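Local structure of UL37 (Suid herpesvirus 1, 4K70) at residues C54-E59 with C63-L68; V67-L72 with A105-A110; A268-D273 with T283-L288. The protein is an inner tegument protein, present here as its N-terminal half, which probably acts in the control of viral trafficking and also binds metal ions. All blocks are in the same frame, centred on the assembly; numbering follows the deposited sequence.

Contact 1 (C54-E59 with C63-L68)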
loop_
_atom_site.group_PDB
_atom_site.type_symbol
_atom_site.label_atom_id
_atom_site.label_comp_id
_atom_site.label_asym_id
_atom_site.label_seq_id
_atom_site.Cartn_x
_atom_site.Cartn_y
_atom_site.Cartn_z
ATOM N N CYS A 54 -15.324 -29.587 21.463
ATOM C CA CYS A 54 -15.480 -31.010 21.207
ATOM C C CYS A 54 -16.367 -31.658 22.257
ATOM O O CYS A 54 -17.203 -32.497 21.937
ATOM C CB CYS A 54 -14.122 -31.708 21.152
ATOM S SG CYS A 54 -13.261 -31.397 19.596
ATOM N N ARG A 55 -16.198 -31.253 23.509
ATOM C CA ARG A 55 -17.031 -31.781 24.577
ATOM C C ARG A 55 -18.463 -31.284 24.449
ATOM O O ARG A 55 -19.406 -31.999 24.788
ATOM C CB ARG A 55 -16.475 -31.425 25.955
ATOM C CG ARG A 55 -17.580 -31.064 26.926
ATOM C CD ARG A 55 -17.392 -31.703 28.296
ATOM N NE ARG A 55 -16.558 -30.901 29.187
ATOM C CZ ARG A 55 -16.773 -29.622 29.485
ATOM N NH1 ARG A 55 -17.796 -28.963 28.952
ATOM N NH2 ARG A 55 -15.951 -28.994 30.318
ATOM N N ALA A 56 -18.631 -30.063 23.959
ATOM C CA ALA A 56 -19.975 -29.546 23.726
ATOM C C ALA A 56 -20.761 -30.417 22.726
ATOM O O ALA A 56 -21.957 -30.660 22.907
ATOM C CB ALA A 56 -19.921 -28.105 23.256
ATOM N N TYR A 57 -20.093 -30.884 21.676
ATOM C CA TYR A 57 -20.766 -31.699 20.671
ATOM C C TYR A 57 -21.079 -33.082 21.227
ATOM O O TYR A 57 -22.165 -33.608 21.008
ATOM C CB TYR A 57 -19.930 -31.821 19.395
ATOM C CG TYR A 57 -20.541 -32.772 18.386
ATOM C CD1 TYR A 57 -21.722 -32.449 17.727
ATOM C CD2 TYR A 57 -19.941 -33.989 18.101
ATOM C CE1 TYR A 57 -22.293 -33.314 16.812
ATOM C CE2 TYR A 57 -20.505 -34.866 17.182
ATOM C CZ TYR A 57 -21.683 -34.525 16.544
ATOM O OH TYR A 57 -22.251 -35.393 15.630
ATOM N N VAL A 58 -20.116 -33.661 21.934
ATOM C CA VAL A 58 -20.297 -34.952 22.590
ATOM C C VAL A 58 -21.548 -34.981 23.481
ATOM O O VAL A 58 -22.305 -35.950 23.463
ATOM C CB VAL A 58 -19.058 -35.339 23.426
ATOM C CG1 VAL A 58 -19.396 -36.449 24.392
ATOM C CG2 VAL A 58 -17.913 -35.775 22.523
ATOM N N GLU A 59 -21.778 -33.914 24.239
ATOM C CA GLU A 59 -22.851 -33.916 25.232
ATOM C C GLU A 59 -24.202 -33.380 24.733
ATOM O O GLU A 59 -25.246 -33.723 25.279
ATOM C CB GLU A 59 -22.394 -33.205 26.513
ATOM C CG GLU A 59 -21.176 -33.892 27.148
ATOM C CD GLU A 59 -20.762 -33.309 28.489
ATOM O OE1 GLU A 59 -21.380 -32.320 28.939
ATOM O OE2 GLU A 59 -19.807 -33.848 29.096
ATOM N N CYS A 63 -25.661 -29.028 16.200
ATOM C CA CYS A 63 -25.078 -28.613 14.939
ATOM C C CYS A 63 -24.122 -27.439 15.153
ATOM O O CYS A 63 -23.059 -27.374 14.533
ATOM C CB CYS A 63 -26.209 -28.228 13.982
ATOM S SG CYS A 63 -25.686 -27.570 12.407
ATOM N N GLU A 64 -24.513 -26.520 16.032
ATOM C CA GLU A 64 -23.667 -25.399 16.436
ATOM C C GLU A 64 -22.332 -25.885 16.999
ATOM O O GLU A 64 -21.271 -25.390 16.619
ATOM C CB GLU A 64 -24.383 -24.529 17.476
ATOM C CG GLU A 64 -25.567 -23.731 16.926
ATOM C CD GLU A 64 -26.706 -24.619 16.435
ATOM O OE1 GLU A 64 -26.814 -25.764 16.917
ATOM O OE2 GLU A 64 -27.488 -24.175 15.567
ATOM N N ALA A 65 -22.393 -26.861 17.899
ATOM C CA ALA A 65 -21.194 -27.440 18.500
ATOM C C ALA A 65 -20.307 -28.125 17.469
ATOM O O ALA A 65 -19.080 -28.069 17.559
ATOM C CB ALA A 65 -21.567 -28.431 19.604
ATOM N N ALA A 66 -20.935 -28.783 16.499
ATOM C CA ALA A 66 -20.199 -29.493 15.465
ATOM C C ALA A 66 -19.412 -28.487 14.635
ATOM O O ALA A 66 -18.208 -28.650 14.410
ATOM C CB ALA A 66 -21.157 -30.272 14.583
ATOM N N VAL A 67 -20.116 -27.454 14.185
ATOM C CA VAL A 67 -19.537 -26.377 13.381
ATOM C C VAL A 67 -18.410 -25.659 14.116
ATOM O O VAL A 67 -17.320 -25.448 13.562
ATOM C CB VAL A 67 -20.616 -25.349 12.979
ATOM C CG1 VAL A 67 -19.980 -24.087 12.390
ATOM C CG2 VAL A 67 -21.595 -25.974 11.995
ATOM N N LEU A 68 -18.673 -25.296 15.366
ATOM C CA LEU A 68 -17.663 -24.645 16.188
ATOM C C LEU A 68 -16.389 -25.486 16.235
ATOM O O LEU A 68 -15.319 -25.021 15.843
ATOM C CB LEU A 68 -18.189 -24.393 17.603
ATOM C CG LEU A 68 -17.205 -23.820 18.630
ATOM C CD1 LEU A 68 -16.796 -22.392 18.262
ATOM C CD2 LEU A 68 -17.809 -23.864 20.023
#
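Ala56 is the first residue of 54-59 to meet 63-68: its CB lies 4.0 Å from Ala65 CB, a methyl-to-methyl contact between two alanines whose CB atoms point at the opposing helix. Ala65 CB does not stop there. It reaches past the Ala56 methyl to the backbone of Tyr57 and settles 3.5 Å from Tyr57 CA, with Tyr57 N equally near. The shortest CA separation of the pair, 4.8 Å between Tyr57 and Ala65, falls here, and such closeness is possible because the side chain of Ala65, which faces the other helix, is a single methyl.

Tyr57 continues the contact with its side chain. CG stands anti to the backbone N (chi1 174°), which carries the ring past Ala65 toward Ala66. Ala65 CB consequently lies at the ring edge, near its plane, while Ala66 CB approaches obliquely, 3.9 Å from Tyr57 CD1 and as far from CE1. No hydrogen bond crosses between the segments, so the contact consists of apolar packing over 180 Å² of buried surface.

The axes of the two short helical segments approach to 8.1 Å, and their directions differ by 151°, so they run nearly antiparallel, as in a helical hairpin with a very short turn. The hairpin is formed by helix 39-60 and helix 63-78. Arg457 of helix 438-458 packs on both Tyr57 and Ala66, Leu112 also touches Tyr57, and helix 20-32 meets the hairpin through Ile27 and Phe30, which pack on Leu68.

Contact 2 (V67-L72 with A105-A110). With NA (sodium ion), chain L.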
loop_
_atom_site.group_PDB
_atom_site.type_symbol
_atom_site.label_atom_id
_atom_site.label_comp_id
_atom_site.label_asym_id
_atom_site.label_seq_id
_atom_site.Cartn_x
_atom_site.Cartn_y
_atom_site.Cartn_z
ATOM N N VAL A 67 -20.116 -27.454 14.185
ATOM C CA VAL A 67 -19.537 -26.377 13.381
ATOM C C VAL A 67 -18.410 -25.659 14.116
ATOM O O VAL A 67 -17.320 -25.448 13.562
ATOM C CB VAL A 67 -20.616 -25.349 12.979
ATOM C CG1 VAL A 67 -19.980 -24.087 12.390
ATOM C CG2 VAL A 67 -21.595 -25.974 11.995
ATOM N N LEU A 68 -18.673 -25.296 15.366
ATOM C CA LEU A 68 -17.663 -24.645 16.188
ATOM C C LEU A 68 -16.389 -25.486 16.235
ATOM O O LEU A 68 -15.319 -25.021 15.843
ATOM C CB LEU A 68 -18.189 -24.393 17.603
ATOM C CG LEU A 68 -17.205 -23.820 18.630
ATOM C CD1 LEU A 68 -16.796 -22.392 18.262
ATOM C CD2 LEU A 68 -17.809 -23.864 20.023
ATOM N N ALA A 69 -16.507 -26.727 16.703
ATOM C CA ALA A 69 -15.340 -27.582 16.896
ATOM C C ALA A 69 -14.570 -27.813 15.608
ATOM O O ALA A 69 -13.339 -27.715 15.582
ATOM C CB ALA A 69 -15.754 -28.908 17.493
ATOM N N GLU A 70 -15.298 -28.141 14.542
ATOM C CA GLU A 70 -14.676 -28.433 13.256
ATOM C C GLU A 70 -14.049 -27.203 12.565
ATOM O O GLU A 70 -13.060 -27.338 11.828
ATOM C CB GLU A 70 -15.680 -29.125 12.326
ATOM C CG GLU A 70 -15.888 -30.609 12.655
ATOM C CD GLU A 70 -16.762 -31.343 11.630
ATOM O OE1 GLU A 70 -17.696 -30.729 11.075
ATOM O OE2 GLU A 70 -16.507 -32.545 11.391
ATOM N N ASN A 71 -14.612 -26.018 12.802
ATOM C CA ASN A 71 -14.108 -24.792 12.164
ATOM C C ASN A 71 -13.472 -23.755 13.103
ATOM O O ASN A 71 -13.229 -22.601 12.711
ATOM C CB ASN A 71 -15.219 -24.144 11.349
ATOM C CG ASN A 71 -15.806 -25.089 10.327
ATOM O OD1 ASN A 71 -15.311 -25.199 9.203
ATOM N ND2 ASN A 71 -16.864 -25.793 10.717
ATOM N N LEU A 72 -13.174 -24.183 14.325
ATOM C CA LEU A 72 -12.581 -23.321 15.335
ATOM C C LEU A 72 -11.259 -22.718 14.878
ATOM O O LEU A 72 -10.962 -21.564 15.177
ATOM C CB LEU A 72 -12.377 -24.102 16.642
ATOM C CG LEU A 72 -12.077 -23.230 17.854
ATOM C CD1 LEU A 72 -13.309 -22.412 18.202
ATOM C CD2 LEU A 72 -11.635 -24.093 19.021
ATOM N N ALA A 105 -6.758 -35.742 18.095
ATOM C CA ALA A 105 -7.239 -36.712 19.075
ATOM C C ALA A 105 -8.600 -36.295 19.628
ATOM O O ALA A 105 -9.502 -37.123 19.769
ATOM C CB ALA A 105 -6.216 -36.898 20.202
ATOM N N ALA A 106 -8.769 -35.005 19.893
ATOM C CA ALA A 106 -10.028 -34.520 20.455
ATOM C C ALA A 106 -11.170 -34.560 19.449
ATOM O O ALA A 106 -12.289 -34.972 19.774
ATOM C CB ALA A 106 -9.867 -33.117 21.022
ATOM N N LEU A 107 -10.896 -34.113 18.228
ATOM C CA LEU A 107 -11.903 -34.135 17.179
ATOM C C LEU A 107 -12.292 -35.572 16.815
ATOM O O LEU A 107 -13.466 -35.870 16.619
ATOM C CB LEU A 107 -11.411 -33.372 15.940
ATOM C CG LEU A 107 -11.362 -31.845 16.088
ATOM C CD1 LEU A 107 -10.535 -31.205 14.969
ATOM C CD2 LEU A 107 -12.765 -31.251 16.131
ATOM N N THR A 108 -11.301 -36.455 16.737
ATOM C CA THR A 108 -11.535 -37.851 16.365
ATOM C C THR A 108 -12.397 -38.559 17.408
ATOM O O THR A 108 -13.405 -39.192 17.079
ATOM C CB THR A 108 -10.210 -38.623 16.195
ATOM O OG1 THR A 108 -9.440 -38.025 15.147
ATOM C CG2 THR A 108 -10.481 -40.088 15.825
ATOM N N GLU A 109 -11.991 -38.429 18.663
ATOM C CA GLU A 109 -12.693 -39.007 19.800
ATOM C C GLU A 109 -14.127 -38.486 19.899
ATOM O O GLU A 109 -15.038 -39.221 20.275
ATOM C CB GLU A 109 -11.908 -38.712 21.083
ATOM C CG GLU A 109 -12.678 -38.925 22.364
ATOM C CD GLU A 109 -11.890 -38.504 23.590
ATOM O OE1 GLU A 109 -11.621 -37.289 23.743
ATOM O OE2 GLU A 109 -11.544 -39.390 24.399
ATOM N N ALA A 110 -14.332 -37.223 19.538
ATOM C CA ALA A 110 -15.683 -36.669 19.489
ATOM C C ALA A 110 -16.403 -37.122 18.220
ATOM O O ALA A 110 -17.580 -36.818 18.021
ATOM C CB ALA A 110 -15.646 -35.146 19.560
HETATM NA NA NA L . -11.201 -41.719 24.280
#
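A buried helix-to-helix contact in an all-helical bundle at one end of the molecule brings Leu107, near the end of helix 101-109, against Ala69 in the middle of helix 63-78. One branch of the leucine does the touching. Its CD2 methyl lies 3.6 Å from Ala69 O and 4.0 Å from Ala69 CB, so it covers the backbone carbonyl as well as the methyl. With chi1 at -72°, CG of Leu107 points toward helix 63-78; chi2 of 165° carries CD1 on in the extended direction, and the other methyl, CD2, rests on Ala69. The nearest CA atoms, those of Ala69 and Leu107, are 7.4 Å apart, and 94 Å² is buried.

Glu70, the next residue, turns its carboxylate to other partners: OE2 forms a salt bridge with Arg113 and OE1 another with Arg457. The two arginines probably balance the charge of this buried carboxylate. Behind it, Asn71 ND2 donates to Val67 O at 2.9 Å with an N-H...O angle of 161°. The bond lies in the carbonyl plane, on a lone pair, and the same oxygen accepts from Asn71 N. Val67 O is thus gripped twice by one residue, and the ND2 bond holds the side-chain amide against its own helix.

On the outer side of helix 101-109, Glu109 extends to a sodium ion, bound by OE2 at 2.4 Å, while OE1 forms a salt bridge with Arg51 of helix 39-60. A small residue on one helix receiving a leucine branch from another, without any hydrogen bond between the segments, is ordinary apolar packing of an all-helical bundle.

Contact 3 (A268-D273 with T283-L288)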
loop_
_atom_site.group_PDB
_atom_site.type_symbol
_atom_site.label_atom_id
_atom_site.label_comp_id
_atom_site.label_asym_id
_atom_site.label_seq_id
_atom_site.Cartn_x
_atom_site.Cartn_y
_atom_site.Cartn_z
ATOM N N ALA A 268 25.216 22.494 -4.779
ATOM C CA ALA A 268 25.699 21.181 -5.187
ATOM C C ALA A 268 26.529 21.288 -6.461
ATOM O O ALA A 268 27.563 20.643 -6.588
ATOM C CB ALA A 268 24.534 20.210 -5.373
ATOM N N LEU A 269 26.084 22.110 -7.407
ATOM C CA LEU A 269 26.831 22.250 -8.644
ATOM C C LEU A 269 28.175 22.937 -8.405
ATOM O O LEU A 269 29.176 22.575 -9.022
ATOM C CB LEU A 269 26.010 22.984 -9.713
ATOM C CG LEU A 269 24.872 22.183 -10.351
ATOM C CD1 LEU A 269 23.925 23.089 -11.131
ATOM C CD2 LEU A 269 25.413 21.075 -11.260
ATOM N N ALA A 270 28.190 23.921 -7.510
ATOM C CA ALA A 270 29.404 24.685 -7.221
ATOM C C ALA A 270 30.447 23.823 -6.523
ATOM O O ALA A 270 31.641 24.084 -6.618
ATOM C CB ALA A 270 29.079 25.912 -6.372
ATOM N N HIS A 271 29.992 22.791 -5.823
ATOM C CA HIS A 271 30.890 21.927 -5.064
ATOM C C HIS A 271 31.100 20.561 -5.693
ATOM O O HIS A 271 31.941 19.791 -5.235
ATOM C CB HIS A 271 30.381 21.755 -3.631
ATOM C CG HIS A 271 30.595 22.960 -2.773
ATOM N ND1 HIS A 271 29.775 24.068 -2.825
ATOM C CD2 HIS A 271 31.551 23.245 -1.857
ATOM C CE1 HIS A 271 30.210 24.978 -1.971
ATOM N NE2 HIS A 271 31.285 24.503 -1.372
ATOM N N GLY A 272 30.338 20.257 -6.741
ATOM C CA GLY A 272 30.361 18.928 -7.328
ATOM C C GLY A 272 29.953 17.868 -6.320
ATOM O O GLY A 272 30.373 16.713 -6.413
ATOM N N ASP A 273 29.116 18.258 -5.364
ATOM C CA ASP A 273 28.751 17.391 -4.248
ATOM C C ASP A 273 27.255 17.457 -3.993
ATOM O O ASP A 273 26.750 18.496 -3.590
ATOM C CB ASP A 273 29.496 17.839 -2.985
ATOM C CG ASP A 273 29.348 16.855 -1.833
ATOM O OD1 ASP A 273 28.523 15.919 -1.932
ATOM O OD2 ASP A 273 30.059 17.027 -0.817
ATOM N N THR A 283 30.514 33.334 -0.819
ATOM C CA THR A 283 30.804 32.276 -1.781
ATOM C C THR A 283 29.990 32.475 -3.047
ATOM O O THR A 283 28.762 32.437 -3.014
ATOM C CB THR A 283 30.476 30.890 -1.226
ATOM O OG1 THR A 283 31.315 30.611 -0.102
ATOM C CG2 THR A 283 30.694 29.829 -2.298
ATOM N N VAL A 284 30.679 32.684 -4.163
ATOM C CA VAL A 284 30.004 32.885 -5.437
ATOM C C VAL A 284 29.582 31.537 -6.023
ATOM O O VAL A 284 30.368 30.586 -6.070
ATOM C CB VAL A 284 30.891 33.663 -6.437
ATOM C CG1 VAL A 284 30.153 33.911 -7.727
ATOM C CG2 VAL A 284 31.347 34.983 -5.824
ATOM N N ALA A 285 28.326 31.454 -6.437
ATOM C CA ALA A 285 27.814 30.275 -7.121
ATOM C C ALA A 285 26.769 30.718 -8.129
ATOM O O ALA A 285 25.865 31.494 -7.806
ATOM C CB ALA A 285 27.227 29.285 -6.126
ATOM N N ARG A 286 26.917 30.251 -9.361
ATOM C CA ARG A 286 26.009 30.629 -10.424
ATOM C C ARG A 286 24.744 29.792 -10.322
ATOM O O ARG A 286 24.772 28.670 -9.817
ATOM C CB ARG A 286 26.685 30.424 -11.778
ATOM C CG ARG A 286 28.046 31.087 -11.855
ATOM C CD ARG A 286 28.758 30.718 -13.133
ATOM N NE ARG A 286 28.050 31.191 -14.321
ATOM C CZ ARG A 286 28.428 30.913 -15.566
ATOM N NH1 ARG A 286 29.507 30.165 -15.781
ATOM N NH2 ARG A 286 27.730 31.376 -16.599
ATOM N N ARG A 287 23.627 30.345 -10.772
ATOM C CA ARG A 287 22.387 29.595 -10.777
ATOM C C ARG A 287 22.038 29.230 -12.208
ATOM O O ARG A 287 22.503 29.873 -13.161
ATOM C CB ARG A 287 21.258 30.407 -10.157
ATOM C CG ARG A 287 20.727 31.476 -11.081
ATOM C CD ARG A 287 19.507 32.166 -10.494
ATOM N NE ARG A 287 19.148 33.303 -11.332
ATOM C CZ ARG A 287 18.217 33.283 -12.278
ATOM N NH1 ARG A 287 17.498 32.193 -12.498
ATOM N NH2 ARG A 287 17.993 34.373 -12.998
ATOM N N LEU A 288 21.238 28.177 -12.357
ATOM C CA LEU A 288 20.756 27.775 -13.665
ATOM C C LEU A 288 19.833 28.855 -14.223
ATOM O O LEU A 288 19.013 29.415 -13.489
ATOM C CB LEU A 288 20.004 26.453 -13.559
ATOM C CG LEU A 288 20.833 25.226 -13.176
ATOM C CD1 LEU A 288 19.929 24.021 -12.995
ATOM C CD2 LEU A 288 21.898 24.945 -14.232
#
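Leu269 and Leu288 have matching first torsions, chi1 -74° and -66°, each placing CG beside its backbone N and anti to its carbonyl carbon. In both, chi2 is extended for CD1, but only Leu269 touches with that branch; Leu288 presents its other methyl, CD2. Leu269 CD1 touches Leu288 CD2 at 4.1 Å, and the two side chains cross at about a right angle, so the meeting is one methyl against another rather than a long alignment. The CB of Leu288 does not point at the helix; it is the end of the side chain that comes nearer.

The second touch lies closer to the surface. Ala270 CB and Ala285 CB point at each other's segments and stand 3.9 Å apart, next to the closest backbone approach, 5.8 Å between the CA atoms of these same alanines. No hydrogen bond joins the two segments, and the 154 Å² of buried surface is apolar in its direct contacts. Just beyond them the helix ends: Gly272 leaves helical geometry with a positive phi of 60°, and Asp273 N reaches back to Ala268 O at 3.1 Å.

The segment 283-288, part of the long loop that leads from helix 260-271 to helix 307-311, returns over the C-terminal end of the former, further anchored there by Ser266 OG, which hydrogen-bonds to Arg286 O. Helix 208-223 supplies Leu209 and Leu213, which pack on Leu288, while helix 229-240 brings Phe235 and Ala239 against Leu269. The leucine pair is thereby set among three helices, whereas the alanine pair lies toward the outside.

Overall arrangement
Contacts 1 and 2 form one continuous region: both use helix 63-78, they share Val67 and Leu68, and their centres are 7 Å apart. Cys54 SG of contact 1 meets Leu107 CD2 of contact 2 at 3.5 Å, so the two join three helices of the same bundle. Both are buried, but contact 1 is an alanine-lined close approach of neighbouring helices, whereas contact 2 spans a wider gap with one leucine branch. Contact 3 lies on the opposite side of the chain's centre, about 74 Å between centres from contact 2. It is partly buried and packs a helix end against irregular chain rather than helix against helix.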